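Local coordinates for transcriptional regulatory protein RcsB (Escherichia coli, PDB 5I4C) that regulates transcription as the DNA-binding response regulator of the Rcs signalling system, controlling genes for colanic acid capsule synthesis, biofilm formation and cell division, at residues 19-22 with 23-26; 37-40 with 41-45. One frame throughout, in Å; residues are numbered along the deposited sequence.

Both contacts are local, and both belong to the receiver domain, a CheY-like fold built on a parallel sheet of five strands in the order 2-1-3-4-5. Interaction 1 comes first, at the C-terminal end of helix 13-23 and in the turn behind it; interaction 2 follows on helix 38-44. Strand 29-35, which forms one edge of the sheet, separates them along the chain. As in CheY-like receivers, helix 13-23 packs beside helix 112-124 on one face and helix 38-44 beside helix 67-77 on the other, so the two contacts finish or cap helices on opposite faces. Their centres lie 22 Å apart. Interaction 1 also lies close to the second subunit, whereas interaction 2 is internal to one chain.

Interaction 1 of 2, residues 19-22 with 23-26; sequences IRKS and LEQI
Glu24 reaches back along the helix between Arg20 and Lys21. Its CB and CG pass close by the carbonyl oxygen of Arg20, CG lying 3.2 Å from Arg20 O. With chi1 at -80°, CG stands beside its own backbone N, and the chain then runs extended. Glu24 CD lies against Arg20 O and against Arg20 CG, 3.8 Å from the latter, and the two carboxylate oxygens go to different neighbours. Glu24 OE2 rests against the aliphatic part of Arg20, 3.3 Å from Arg20 CG, while Glu24 OE1 receives Lys21 NZ at 3.1 Å on its syn side, 23° out of the carboxylate plane. That salt bridge joins residues three apart, and Lys21 achieves it by bending at chi2 and chi3. Such a pair suits the outer side of a helix, where long chains can bring their charges together; Lys21 also packs on Phe17 of the second subunit. Arg20 NE forms a salt bridge with Glu34; the guanidinium plane is turned 53° from the Glu24 carboxylate.

This is the last turn of helix 13-23 in the receiver fold, running into a type I beta turn from Leu23 to Ile26. Leu23 N still bonds to Ile19 O at 2.9 Å and Glu24 N to Arg20 O, but Gln25 N turns to Ser22 O, 3.0 Å away and three residues back. Ile26 N closes the turn on Leu23 O.

On the inner side, Ile19 CG2 and Leu23 CD1 lie 3.7 Å apart, the two side chains abreast. Branched aliphatic residues suit this buried side, Ile19 packing on Ile8 and Leu23 on Val6 and Val31, while Ser22, small enough to lie against Pro117 of helix 112-124, gives its OG a hydrogen bond with Pro113 O.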
loop_
_atom_site.group_PDB
_atom_site.type_symbol
_atom_site.label_atom_id
_atom_site.label_comp_id
_atom_site.label_asym_id
_atom_site.label_seq_id
_atom_site.Cartn_x
_atom_site.Cartn_y
_atom_site.Cartn_z
ATOM N N ILE A 19 6.425 -1.740 3.486
ATOM C CA ILE A 19 7.652 -2.488 3.404
ATOM C C ILE A 19 8.692 -1.965 4.415
ATOM O O ILE A 19 9.274 -2.742 5.158
ATOM C CB ILE A 19 8.195 -2.521 1.960
ATOM C CG1 ILE A 19 7.205 -3.328 1.106
ATOM C CG2 ILE A 19 9.571 -3.185 1.969
ATOM C CD1 ILE A 19 7.527 -3.429 -0.373
ATOM N N ARG A 20 8.880 -0.660 4.487
ATOM C CA ARG A 20 9.866 -0.109 5.455
ATOM C C ARG A 20 9.476 -0.472 6.921
ATOM O O ARG A 20 10.353 -0.847 7.709
ATOM C CB ARG A 20 10.022 1.399 5.223
ATOM C CG ARG A 20 10.882 2.160 6.193
ATOM C CD ARG A 20 10.524 3.677 6.122
ATOM N NE ARG A 20 10.214 4.049 4.743
ATOM C CZ ARG A 20 9.246 4.907 4.373
ATOM N NH1 ARG A 20 8.487 5.567 5.282
ATOM N NH2 ARG A 20 8.988 5.084 3.057
ATOM N N LYS A 21 8.189 -0.385 7.258
ATOM C CA LYS A 21 7.690 -0.700 8.558
ATOM C C LYS A 21 7.935 -2.157 8.896
ATOM O O LYS A 21 8.355 -2.490 9.983
ATOM C CB LYS A 21 6.201 -0.425 8.637
ATOM C CG LYS A 21 5.756 1.017 8.717
ATOM C CD LYS A 21 6.419 1.811 9.857
ATOM C CE LYS A 21 7.616 2.584 9.294
ATOM N NZ LYS A 21 8.028 3.630 10.269
ATOM N N SER A 22 7.774 -3.030 7.935
ATOM C CA SER A 22 8.004 -4.426 8.165
ATOM C C SER A 22 9.522 -4.707 8.346
ATOM O O SER A 22 9.968 -5.422 9.276
ATOM C CB SER A 22 7.418 -5.254 7.020
ATOM O OG SER A 22 8.024 -6.545 7.157
ATOM N N LEU A 23 10.321 -4.154 7.469
ATOM C CA LEU A 23 11.742 -4.411 7.511
ATOM C C LEU A 23 12.450 -3.765 8.714
ATOM O O LEU A 23 13.489 -4.263 9.200
ATOM C CB LEU A 23 12.378 -3.954 6.197
ATOM C CG LEU A 23 11.865 -4.756 4.971
ATOM C CD1 LEU A 23 12.643 -4.370 3.715
ATOM C CD2 LEU A 23 12.034 -6.212 5.232
ATOM N N GLU A 24 11.859 -2.690 9.218
ATOM C CA GLU A 24 12.363 -2.074 10.467
ATOM C C GLU A 24 12.235 -3.015 11.638
ATOM O O GLU A 24 12.889 -2.781 12.625
ATOM C CB GLU A 24 11.678 -0.710 10.788
ATOM C CG GLU A 24 12.323 0.409 9.954
ATOM C CD GLU A 24 11.580 1.756 9.930
ATOM O OE1 GLU A 24 10.555 1.905 10.644
ATOM O OE2 GLU A 24 12.055 2.691 9.189
ATOM N N GLN A 25 11.379 -4.025 11.568
ATOM C CA GLN A 25 11.360 -5.067 12.596
ATOM C C GLN A 25 12.503 -6.116 12.485
ATOM O O GLN A 25 12.721 -6.863 13.401
ATOM C CB GLN A 25 9.981 -5.731 12.606
ATOM C CG GLN A 25 8.825 -4.784 12.887
ATOM C CD GLN A 25 8.953 -4.116 14.266
ATOM O OE1 GLN A 25 8.693 -4.724 15.322
ATOM N NE2 GLN A 25 9.397 -2.863 14.260
ATOM N N ILE A 26 13.287 -6.116 11.410
ATOM C CA ILE A 26 14.309 -7.121 11.162
ATOM C C ILE A 26 15.664 -6.506 11.308
ATOM O O ILE A 26 16.095 -5.695 10.488
ATOM C CB ILE A 26 14.169 -7.661 9.763
ATOM C CG1 ILE A 26 12.754 -8.230 9.654
ATOM C CG2 ILE A 26 15.269 -8.686 9.466
ATOM C CD1 ILE A 26 12.450 -8.564 8.235
#

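Interaction 2 of 2, residues 37-40 with 41-45; sequences DSTA and LINNL
Ala40 O is gripped twice by Asn44: Asn44 ND2 lies 2.8 Å from it and Asn44 N 3.1 Å, the two donors coming from opposite faces of the carbonyl plane. With chi1 at -70°, CG stands beside Asn44's own backbone N, which lets the amide turn back to the oxygen that the main chain also uses. Asparagine suits this place near the end of the helix, since its short amide can fold back onto the preceding turn; Asn44 OD1 bonds to Lys47 NZ.

At the other end Asp37 is the N-cap. Its OD1 accepts Thr39 N at 2.6 Å and, weakly, Ala40 N, serving amides that have no earlier helical carbonyl. Leu41 N, Ile42 N and Asn43 N bond to Asp37 O, Ser38 O and Thr39 O. Thr39 and Asn43 lie abreast, Thr39 CG2 3.6 Å from Asn43 ND2.

Helix 38-44 lies against strand 29-35 and helix 67-77: Ser38 OG bonds to Gly65 O, and Ile42 packs on Tyr73 and Ile74 of helix 67-77. Leu41, an apolar residue on the buried side, meets Phe35 of strand 29-35 and Ile7 of strand 4-9.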
loop_
_atom_site.group_PDB
_atom_site.type_symbol
_atom_site.label_atom_id
_atom_site.label_comp_id
_atom_site.label_asym_id
_atom_site.label_seq_id
_atom_site.Cartn_x
_atom_site.Cartn_y
_atom_site.Cartn_z
ATOM N N ASP A 37 10.859 5.315 -9.552
ATOM C CA ASP A 37 11.087 5.522 -10.983
ATOM C C ASP A 37 12.362 4.762 -11.255
ATOM O O ASP A 37 13.287 4.820 -10.446
ATOM C CB ASP A 37 11.199 7.054 -11.258
ATOM C CG ASP A 37 11.564 7.410 -12.692
ATOM O OD1 ASP A 37 12.674 7.061 -13.084
ATOM O OD2 ASP A 37 10.795 8.117 -13.428
ATOM N N SER A 38 12.447 4.053 -12.366
ATOM C CA SER A 38 13.641 3.261 -12.581
ATOM C C SER A 38 14.838 4.117 -13.007
ATOM O O SER A 38 15.969 3.650 -12.921
ATOM C CB SER A 38 13.392 2.203 -13.658
ATOM O OG SER A 38 13.046 2.739 -14.916
ATOM N N THR A 39 14.632 5.368 -13.478
ATOM C CA THR A 39 15.766 6.200 -13.776
ATOM C C THR A 39 16.534 6.624 -12.516
ATOM O O THR A 39 17.768 6.595 -12.474
ATOM C CB THR A 39 15.343 7.470 -14.516
ATOM O OG1 THR A 39 14.734 7.082 -15.736
ATOM C CG2 THR A 39 16.545 8.350 -14.814
ATOM N N ALA A 40 15.786 7.069 -11.515
ATOM C CA ALA A 40 16.329 7.375 -10.218
ATOM C C ALA A 40 16.991 6.147 -9.609
ATOM O O ALA A 40 18.098 6.222 -9.111
ATOM C CB ALA A 40 15.208 7.923 -9.297
ATOM N N LEU A 41 16.337 5.007 -9.672
ATOM C CA LEU A 41 16.939 3.769 -9.244
ATOM C C LEU A 41 18.323 3.457 -9.853
ATOM O O LEU A 41 19.317 3.210 -9.127
ATOM C CB LEU A 41 16.013 2.607 -9.644
ATOM C CG LEU A 41 16.535 1.190 -9.347
ATOM C CD1 LEU A 41 16.870 0.989 -7.888
ATOM C CD2 LEU A 41 15.477 0.161 -9.679
ATOM N N ILE A 42 18.354 3.428 -11.165
ATOM C CA ILE A 42 19.531 3.047 -11.911
ATOM C C ILE A 42 20.621 4.081 -11.721
ATOM O O ILE A 42 21.773 3.723 -11.568
ATOM C CB ILE A 42 19.223 2.864 -13.419
ATOM C CG1 ILE A 42 18.306 1.655 -13.694
ATOM C CG2 ILE A 42 20.513 2.822 -14.283
ATOM C CD1 ILE A 42 18.739 0.404 -13.005
ATOM N N ASN A 43 20.244 5.356 -11.685
ATOM C CA ASN A 43 21.209 6.426 -11.442
ATOM C C ASN A 43 21.895 6.360 -10.128
ATOM O O ASN A 43 23.062 6.679 -10.055
ATOM C CB ASN A 43 20.593 7.814 -11.546
ATOM C CG ASN A 43 20.433 8.267 -12.936
ATOM O OD1 ASN A 43 21.016 7.725 -13.847
ATOM N ND2 ASN A 43 19.585 9.248 -13.122
ATOM N N ASN A 44 21.192 5.921 -9.099
ATOM C CA ASN A 44 21.761 5.915 -7.758
ATOM C C ASN A 44 22.229 4.554 -7.285
ATOM O O ASN A 44 23.005 4.491 -6.376
ATOM C CB ASN A 44 20.746 6.460 -6.832
ATOM C CG ASN A 44 20.560 7.899 -7.057
ATOM O OD1 ASN A 44 21.449 8.701 -6.756
ATOM N ND2 ASN A 44 19.483 8.261 -7.740
ATOM N N LEU A 45 21.838 3.491 -7.949
ATOM C CA LEU A 45 22.320 2.145 -7.637
ATOM C C LEU A 45 23.834 2.020 -7.362
ATOM O O LEU A 45 24.200 1.474 -6.352
ATOM C CB LEU A 45 21.884 1.100 -8.686
ATOM C CG LEU A 45 20.791 0.136 -8.192
ATOM C CD1 LEU A 45 20.162 -0.657 -9.320
ATOM C CD2 LEU A 45 21.348 -0.809 -7.185
#